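Local coordinates for protein aminotransferase class I and II (Streptococcus suis 89/1591, PDB 3OP7) that probably catalyses pyridoxal-phosphate-dependent transfer of amino groups between amino acids and keto acids, as a member of the class I and II aminotransferases, at residues Met171-Leu176 against Glu201-Ser206; Ala188-Asp193 against Glu209-Gly214; Glu295-Tyr300 against Ile313-Pro318. All blocks are in the same frame, centred on the assembly; numbering follows the deposited sequence. Where two conformers were deposited one is given.

The three contacts illustrate how one aminotransferase chain is tied together at different depths. Contacts 1 and 2 interlock along the sequence, their segments alternating, and their centres lie 13 Å apart. Helix 173-184 begins in contact 1 and leads on to strand 189-193 of contact 2, while the loop 201-206 runs into helix 207-210. Contact 2 lies in the large mixed sheet and contact 1 beside it; Asp-193, at the end of strand 189-193, bonds to the modified residue at position 222. Contact 3 follows later in the chain, about 30 Å from contact 1 and 37 Å from contact 2 between centres, and closes the edge of a separate antiparallel sheet without touching either.

Contact 1 (Met171-Leu176 against Glu201-Ser206). With EDO (1,2-ethanediol), chain K.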
# COMPACT_ATOMS: atom_id res chain seq x y z
N MSE A 171 -9.74 -24.17 9.48
CA MSE A 171 -9.25 -24.85 10.68
C MSE A 171 -10.03 -24.39 11.88
O MSE A 171 -10.00 -23.22 12.24
CB MSE A 171 -7.79 -24.52 10.94
CG MSE A 171 -6.85 -24.92 9.83
SE MSE A 171 -5.11 -24.00 9.95
CE MSE A 171 -4.21 -24.99 8.55
N ASP A 172 -10.65 -25.31 12.57
CA ASP A 172 -11.41 -24.94 13.76
C ASP A 172 -10.49 -24.82 14.99
O ASP A 172 -9.27 -25.00 14.92
CB ASP A 172 -12.59 -25.89 13.97
CG ASP A 172 -12.19 -27.31 14.31
OD1 ASP A 172 -11.02 -27.61 14.58
OD2 ASP A 172 -13.10 -28.14 14.33
N ARG A 173 -11.10 -24.52 16.12
CA ARG A 173 -10.36 -24.35 17.37
C ARG A 173 -9.51 -25.57 17.72
O ARG A 173 -8.38 -25.41 18.09
CB ARG A 173 -11.32 -24.08 18.54
CG ARG A 173 -10.62 -24.01 19.92
CD ARG A 173 -11.63 -23.69 21.03
NE ARG A 173 -12.12 -22.31 20.93
CZ ARG A 173 -11.51 -21.24 21.44
NH1 ARG A 173 -10.34 -21.31 22.05
NH2 ARG A 173 -12.08 -20.07 21.32
N THR A 174 -10.08 -26.76 17.66
CA THR A 174 -9.33 -27.98 18.04
C THR A 174 -8.05 -28.11 17.18
O THR A 174 -6.97 -28.41 17.70
CB THR A 174 -10.19 -29.21 17.88
OG1 THR A 174 -11.36 -29.07 18.71
CG2 THR A 174 -9.44 -30.50 18.31
N TYR A 175 -8.20 -27.92 15.88
CA TYR A 175 -7.06 -27.88 14.97
C TYR A 175 -6.05 -26.80 15.26
O TYR A 175 -4.84 -27.08 15.32
CB TYR A 175 -7.56 -27.71 13.53
CG TYR A 175 -6.50 -27.99 12.50
CD1 TYR A 175 -5.52 -27.08 12.21
CD2 TYR A 175 -6.50 -29.20 11.79
CE1 TYR A 175 -4.53 -27.36 11.25
CE2 TYR A 175 -5.55 -29.45 10.83
CZ TYR A 175 -4.55 -28.55 10.60
OH TYR A 175 -3.60 -28.83 9.66
N LEU A 176 -6.52 -25.55 15.40
CA LEU A 176 -5.66 -24.43 15.71
C LEU A 176 -4.86 -24.59 17.01
O LEU A 176 -3.72 -24.13 17.08
CB LEU A 176 -6.45 -23.10 15.78
CG LEU A 176 -7.06 -22.59 14.47
CD1 LEU A 176 -8.04 -21.41 14.70
CD2 LEU A 176 -5.99 -22.16 13.43
N GLU A 201 -21.24 -22.98 11.40
CA GLU A 201 -21.42 -23.13 12.85
C GLU A 201 -20.14 -23.59 13.56
O GLU A 201 -20.12 -23.67 14.80
CB GLU A 201 -22.62 -24.03 13.19
CG GLU A 201 -23.94 -23.27 13.19
CD GLU A 201 -25.07 -24.11 13.79
OE1 GLU A 201 -24.90 -24.63 14.92
OE2 GLU A 201 -26.13 -24.26 13.13
N LEU A 202 -19.06 -23.82 12.82
CA LEU A 202 -17.79 -24.22 13.42
C LEU A 202 -17.26 -23.14 14.37
O LEU A 202 -17.48 -21.94 14.18
CB LEU A 202 -16.73 -24.51 12.36
CG LEU A 202 -16.98 -25.73 11.44
CD1 LEU A 202 -15.97 -25.74 10.29
CD2 LEU A 202 -16.83 -26.97 12.27
N ASP A 203 -16.55 -23.60 15.40
CA ASP A 203 -15.89 -22.70 16.33
C ASP A 203 -14.54 -22.30 15.73
O ASP A 203 -13.60 -23.10 15.71
CB ASP A 203 -15.71 -23.41 17.68
CG ASP A 203 -15.00 -22.57 18.71
OD1 ASP A 203 -14.72 -21.37 18.49
OD2 ASP A 203 -14.70 -23.12 19.77
N VAL A 204 -14.45 -21.08 15.21
CA VAL A 204 -13.24 -20.68 14.53
C VAL A 204 -12.70 -19.40 15.14
O VAL A 204 -12.94 -18.29 14.63
CB VAL A 204 -13.44 -20.54 13.00
CG1 VAL A 204 -12.14 -20.39 12.31
CG2 VAL A 204 -14.07 -21.75 12.39
N PRO A 205 -11.89 -19.55 16.21
CA PRO A 205 -11.25 -18.40 16.79
C PRO A 205 -10.21 -17.83 15.84
O PRO A 205 -9.69 -18.53 14.96
CB PRO A 205 -10.57 -18.97 18.04
CG PRO A 205 -10.31 -20.42 17.71
CD PRO A 205 -11.51 -20.80 16.91
N SER A 206 -9.93 -16.54 16.02
CA SER A 206 -8.73 -15.91 15.43
C SER A 206 -7.47 -16.51 16.05
O SER A 206 -7.46 -16.90 17.22
CB SER A 206 -8.75 -14.41 15.67
OG SER A 206 -7.53 -13.82 15.21
C1 EDO K . -12.94 -16.26 21.48
O1 EDO K . -11.95 -16.87 22.32
C2 EDO K . -13.23 -17.14 20.27
O2 EDO K . -13.56 -16.41 19.07
O HOH W 1 -15.74 -26.58 15.70
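The carbonyl O of Met-171, a selenomethionine here, rests 3.5 Å from CG1 of Val-204 where the chain about to enter a helix meets the extended loop 201-206. Asp-172 is the N-cap of that helix. With chi1 at 67° its carboxylate turns back over the first turn, where OD1 accepts from Tyr-175 N at 3.1 Å; its CB meanwhile packs against the carbonyl O of Asp-203. The other oxygen, OD2, is joined weakly to a water that also accepts from Asp-203 N.

Arg-173 grips the loop twice. Its backbone N donates to Asp-203 O at 2.9 Å, so a first-turn N-H that has no helical acceptor is satisfied by the loop. Its side chain sets out anti to the backbone N and bends at chi3 (-70°), which brings NE to Asp-203 OD2 in a salt bridge of 2.9 Å. That oxygen lies in the guanidinium plane, yet NE meets the carboxylate on its syn side and well out of its plane, the two flat groups being 45° apart. Pro-205 lies over one guanidinium face with CG above the centre, NH2 bonds weakly to an ethanediol oxygen, and NH1 has its own salt bridge to Glu-177.

Leu-176 ends the contact by pointing CD1 at the Pro-205 ring, 3.9 Å from CG and 3.3 Å from Pro-205 O. Val-210 of helix 207-210 packs onto both Arg-173 and Pro-205, while Met-171 and Tyr-175 anchor the start of helix 173-184 on Trp-132 of strand 128-135 and Leu-141 of strand 141-142.

Contact 2 (Ala188-Asp193 against Glu209-Gly214). With EDO (1,2-ethanediol), chain K.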
# COMPACT_ATOMS: atom_id res chain seq x y z
N ALA A 188 7.68 -19.88 17.25
CA ALA A 188 7.39 -19.37 15.91
C ALA A 188 6.14 -18.50 15.94
O ALA A 188 5.19 -18.79 16.65
CB ALA A 188 7.18 -20.54 14.90
N TYR A 189 6.14 -17.42 15.17
CA TYR A 189 4.93 -16.65 15.00
C TYR A 189 4.05 -17.46 14.12
O TYR A 189 4.54 -18.24 13.30
CB TYR A 189 5.18 -15.39 14.21
CG TYR A 189 6.09 -14.37 14.84
CD1 TYR A 189 5.72 -13.72 15.98
CD2 TYR A 189 7.32 -14.03 14.24
CE1 TYR A 189 6.57 -12.75 16.56
CE2 TYR A 189 8.17 -13.07 14.79
CZ TYR A 189 7.78 -12.42 15.94
OH TYR A 189 8.62 -11.46 16.48
N ILE A 190 2.76 -17.23 14.22
CA ILE A 190 1.79 -17.71 13.23
C ILE A 190 1.04 -16.52 12.67
O ILE A 190 0.31 -15.83 13.38
CB ILE A 190 0.78 -18.74 13.80
CG1 ILE A 190 1.48 -20.01 14.32
CG2 ILE A 190 -0.23 -19.10 12.68
CD1 ILE A 190 0.58 -20.98 15.08
N LEU A 191 1.27 -16.24 11.38
CA LEU A 191 0.58 -15.19 10.66
C LEU A 191 -0.66 -15.88 10.09
O LEU A 191 -0.54 -16.93 9.40
CB LEU A 191 1.40 -14.69 9.50
CG LEU A 191 0.69 -13.77 8.47
CD1 LEU A 191 -0.03 -12.56 9.18
CD2 LEU A 191 1.66 -13.26 7.37
N SER A 192 -1.83 -15.38 10.43
CA SER A 192 -3.08 -15.92 9.90
C SER A 192 -3.90 -14.84 9.18
O SER A 192 -4.35 -13.87 9.79
CB SER A 192 -3.88 -16.52 11.05
OG SER A 192 -5.08 -17.14 10.57
N ASP A 193 -4.00 -14.96 7.86
CA ASP A 193 -4.81 -14.09 7.05
C ASP A 193 -6.26 -14.60 7.15
O ASP A 193 -6.61 -15.71 6.69
CB ASP A 193 -4.27 -14.08 5.62
CG ASP A 193 -5.17 -13.34 4.62
OD1 ASP A 193 -6.39 -13.21 4.83
OD2 ASP A 193 -4.66 -13.03 3.54
N GLU A 209 -6.54 -15.18 19.36
CA GLU A 209 -7.34 -15.64 20.50
C GLU A 209 -6.85 -16.98 21.07
O GLU A 209 -7.29 -17.40 22.17
CB GLU A 209 -8.83 -15.73 20.10
CG GLU A 209 -9.45 -14.36 19.78
CD GLU A 209 -10.83 -14.42 19.16
OE1 GLU A 209 -11.13 -15.27 18.28
OE2 GLU A 209 -11.63 -13.53 19.50
N VAL A 210 -5.98 -17.66 20.32
CA VAL A 210 -5.42 -18.92 20.79
C VAL A 210 -3.91 -18.91 20.98
O VAL A 210 -3.37 -19.91 21.48
CB VAL A 210 -5.83 -20.11 19.88
CG1 VAL A 210 -7.35 -20.39 19.98
CG2 VAL A 210 -5.42 -19.90 18.45
N TYR A 211 -3.24 -17.83 20.61
CA TYR A 211 -1.76 -17.75 20.67
C TYR A 211 -1.28 -16.34 20.82
O TYR A 211 -1.60 -15.47 19.99
CB TYR A 211 -1.20 -18.35 19.38
CG TYR A 211 0.30 -18.61 19.32
CD1 TYR A 211 1.02 -19.03 20.45
CD2 TYR A 211 0.96 -18.55 18.12
CE1 TYR A 211 2.39 -19.33 20.37
CE2 TYR A 211 2.32 -18.82 18.02
CZ TYR A 211 3.03 -19.22 19.16
OH TYR A 211 4.35 -19.50 19.07
N ASP A 212 -0.45 -16.10 21.84
CA ASP A 212 0.18 -14.78 22.07
C ASP A 212 1.02 -14.34 20.91
O ASP A 212 1.17 -13.13 20.64
CB ASP A 212 1.14 -14.79 23.28
CG ASP A 212 1.63 -13.37 23.65
OD1 ASP A 212 0.79 -12.64 24.24
OD2 ASP A 212 2.81 -12.97 23.36
N LYS A 213 1.64 -15.29 20.22
CA LYS A 213 2.46 -14.95 19.03
C LYS A 213 1.68 -15.19 17.70
O LYS A 213 2.28 -15.37 16.63
CB LYS A 213 3.77 -15.74 19.07
CG LYS A 213 4.85 -15.09 19.90
CD LYS A 213 6.09 -16.02 20.04
CE LYS A 213 7.37 -15.20 19.88
NZ LYS A 213 8.62 -15.95 20.28
N GLY A 214 0.35 -15.17 17.79
CA GLY A 214 -0.51 -15.19 16.62
C GLY A 214 -0.64 -13.76 16.12
O GLY A 214 -0.85 -12.85 16.93
C1 EDO K . -12.94 -16.26 21.48
O1 EDO K . -11.95 -16.87 22.32
C2 EDO K . -13.23 -17.14 20.27
O2 EDO K . -13.56 -16.41 19.07
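Ile-190 and Gly-214 pair as a parallel beta bridge, with CA atoms 4.8 Å apart and Ile-190 N donating to Lys-213 O at 3.1 Å. The bridge opens the pairing of strands 189-193 and 214-219, neighbours in the large mixed sheet; strand 189-193, helix 207-210 and strand 214-219 make a beta-alpha-beta unit whose helix is short and weakly bonded. Two CA-H...O contacts accompany the bridge, one from Tyr-189 to Lys-213 O and one from Gly-214 to Ile-190 O. A type I turn from Tyr-211 to Gly-214, closed by Gly-214 N on Tyr-211 O, delivers the chain into the second strand.

Tyr-211 makes the side-chain hydrogen bond. Its CG stands anti to the backbone N (chi1 -169°), which carries the ring back to the start of the first strand, where OH donates to Ala-188 O at 2.7 Å. That acceptor lies in the plane of the ring, at its edge. Ile-190 crosses the ring at about a right angle, Ile-190 CD1 coming 3.9 Å from Tyr-211 CD2, and is backed by Leu-179 and Ala-183 of helix 173-184. One face of the ring carries Lys-213 N, 3.7 Å above its centre. Lys-213 lays CB 4.2 Å from CD1 of Tyr-189, but its ammonium bonds to Gly-187 O, leaving at most a weak attraction to the tyrosine ring.

Strand 189-193 ends at the cofactor, as in other fold-type I enzymes: OD2 of Asp-193 is hydrogen-bonded to the pyridine nitrogen N1 of the modified lysine at position 222.

Contact 3 (Glu295-Tyr300 against Ile313-Pro318); sequences EPLVSY and IAVDMP
Val-298 and Ile-313 form the tightly packed heart of this contact, lying side by side and pointing the same way, with CG1 of Val-298 3.6 Å from CD1 of Ile-313. They are a non-hydrogen-bonded antiparallel pair, CA to CA 4.8 Å, joining the outermost strand 298-300 to the end of strand 309-313. Ile-313 bends at chi2 (-61°), which turns CD1 toward the valine. Leu-368 of helix 354-368 touches both side chains; Trp-291 of helix 270-294 adds to Val-298 and Phe-322 of helix 319-330 to Ile-313, so the pair is buried beneath the helices that pack on the sheet.

Toward the turn the side chains stand farther apart. Leu-297 crosses Val-315 obliquely, CD1 to CG2 at 4.1 Å, and its CD2 stays 3.9 Å from Ala-314 O. The solvent side is Ala-314, exposed and at the centre of an inverse gamma turn, where the second segment leaves the sheet. Here one backbone bond holds the two segments: Ala-314 N donates to Leu-297 O at 2.8 Å.

On the first segment a type I turn from Glu-295 to Val-298 is steadied by Glu-295 OE2, which accepts from Leu-297 N at 3.1 Å. With no charged pair between the segments, cohesion across the contact rests on apolar packing and on the Leu-297 carbonyl, which takes both Ala-314 N and the Ile-313 CA-H.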
# COMPACT_ATOMS: atom_id res chain seq x y z
N GLU A 295 -24.65 -31.73 -11.72
CA GLU A 295 -23.69 -31.78 -12.81
C GLU A 295 -22.69 -32.93 -12.56
O GLU A 295 -21.86 -32.85 -11.62
CB GLU A 295 -22.99 -30.40 -12.93
CG GLU A 295 -21.82 -30.31 -13.92
CD GLU A 295 -22.16 -30.80 -15.30
OE1 GLU A 295 -23.07 -30.18 -15.91
OE2 GLU A 295 -21.53 -31.81 -15.75
N PRO A 296 -22.75 -33.99 -13.38
CA PRO A 296 -21.92 -35.17 -13.07
C PRO A 296 -20.41 -35.00 -13.29
O PRO A 296 -19.62 -35.77 -12.74
CB PRO A 296 -22.50 -36.26 -13.99
CG PRO A 296 -23.12 -35.52 -15.12
CD PRO A 296 -23.53 -34.17 -14.61
N LEU A 297 -20.01 -33.97 -14.04
CA LEU A 297 -18.58 -33.73 -14.31
C LEU A 297 -17.94 -32.80 -13.29
O LEU A 297 -16.77 -32.42 -13.44
CB LEU A 297 -18.38 -33.15 -15.71
CG LEU A 297 -18.74 -34.09 -16.88
CD1 LEU A 297 -18.37 -33.43 -18.21
CD2 LEU A 297 -18.08 -35.47 -16.72
N VAL A 298 -18.69 -32.37 -12.27
CA VAL A 298 -18.09 -31.49 -11.27
C VAL A 298 -18.40 -31.97 -9.88
O VAL A 298 -19.45 -32.53 -9.63
CB VAL A 298 -18.56 -30.01 -11.39
CG1 VAL A 298 -18.55 -29.57 -12.85
CG2 VAL A 298 -19.95 -29.84 -10.80
N SER A 299 -17.47 -31.73 -8.96
CA SER A 299 -17.67 -32.14 -7.57
C SER A 299 -16.78 -31.23 -6.74
O SER A 299 -15.87 -30.58 -7.30
CB SER A 299 -17.34 -33.64 -7.37
OG SER A 299 -15.93 -33.85 -7.42
N TYR A 300 -17.06 -31.11 -5.45
CA TYR A 300 -16.17 -30.31 -4.59
C TYR A 300 -16.27 -30.65 -3.11
O TYR A 300 -17.16 -31.42 -2.70
CB TYR A 300 -16.38 -28.82 -4.86
CG TYR A 300 -17.54 -28.09 -4.21
CD1 TYR A 300 -18.68 -28.74 -3.75
CD2 TYR A 300 -17.55 -26.72 -4.18
CE1 TYR A 300 -19.77 -28.01 -3.21
CE2 TYR A 300 -18.61 -25.99 -3.63
CZ TYR A 300 -19.71 -26.64 -3.15
OH TYR A 300 -20.77 -25.92 -2.62
N ILE A 313 -13.16 -30.39 -11.77
CA ILE A 313 -13.75 -30.64 -13.08
C ILE A 313 -13.17 -31.94 -13.66
O ILE A 313 -11.98 -31.99 -13.98
CB ILE A 313 -13.47 -29.44 -14.07
CG1 ILE A 313 -13.90 -28.11 -13.47
CG2 ILE A 313 -14.18 -29.68 -15.44
CD1 ILE A 313 -15.37 -27.98 -13.13
N ALA A 314 -14.00 -32.98 -13.78
CA ALA A 314 -13.60 -34.29 -14.34
C ALA A 314 -13.53 -34.32 -15.88
O ALA A 314 -14.25 -35.09 -16.55
CB ALA A 314 -14.54 -35.41 -13.83
N VAL A 315 -12.65 -33.47 -16.43
CA VAL A 315 -12.37 -33.37 -17.87
C VAL A 315 -10.85 -33.37 -18.06
O VAL A 315 -10.12 -32.66 -17.35
CB VAL A 315 -12.96 -32.07 -18.48
CG1 VAL A 315 -12.58 -31.97 -19.98
CG2 VAL A 315 -14.49 -32.04 -18.29
N ASP A 316 -10.39 -34.12 -19.05
CA ASP A 316 -8.96 -34.36 -19.23
C ASP A 316 -8.36 -33.29 -20.16
O ASP A 316 -8.04 -33.55 -21.33
CB ASP A 316 -8.72 -35.78 -19.79
CG ASP A 316 -7.27 -36.20 -19.69
OD1 ASP A 316 -6.54 -35.64 -18.86
OD2 ASP A 316 -6.85 -37.11 -20.45
N MSE A 317 -8.22 -32.08 -19.63
CA MSE A 317 -7.54 -31.02 -20.35
C MSE A 317 -7.08 -30.00 -19.33
O MSE A 317 -7.72 -29.83 -18.29
CB MSE A 317 -8.42 -30.39 -21.43
CG MSE A 317 -9.47 -29.43 -20.95
SE MSE A 317 -10.55 -28.50 -22.31
CE MSE A 317 -9.31 -27.43 -23.32
N PRO A 318 -5.95 -29.33 -19.61
CA PRO A 318 -5.49 -28.30 -18.66
C PRO A 318 -6.60 -27.28 -18.36
O PRO A 318 -7.36 -26.90 -19.26
CB PRO A 318 -4.29 -27.68 -19.37
CG PRO A 318 -3.76 -28.79 -20.26
CD PRO A 318 -5.01 -29.51 -20.73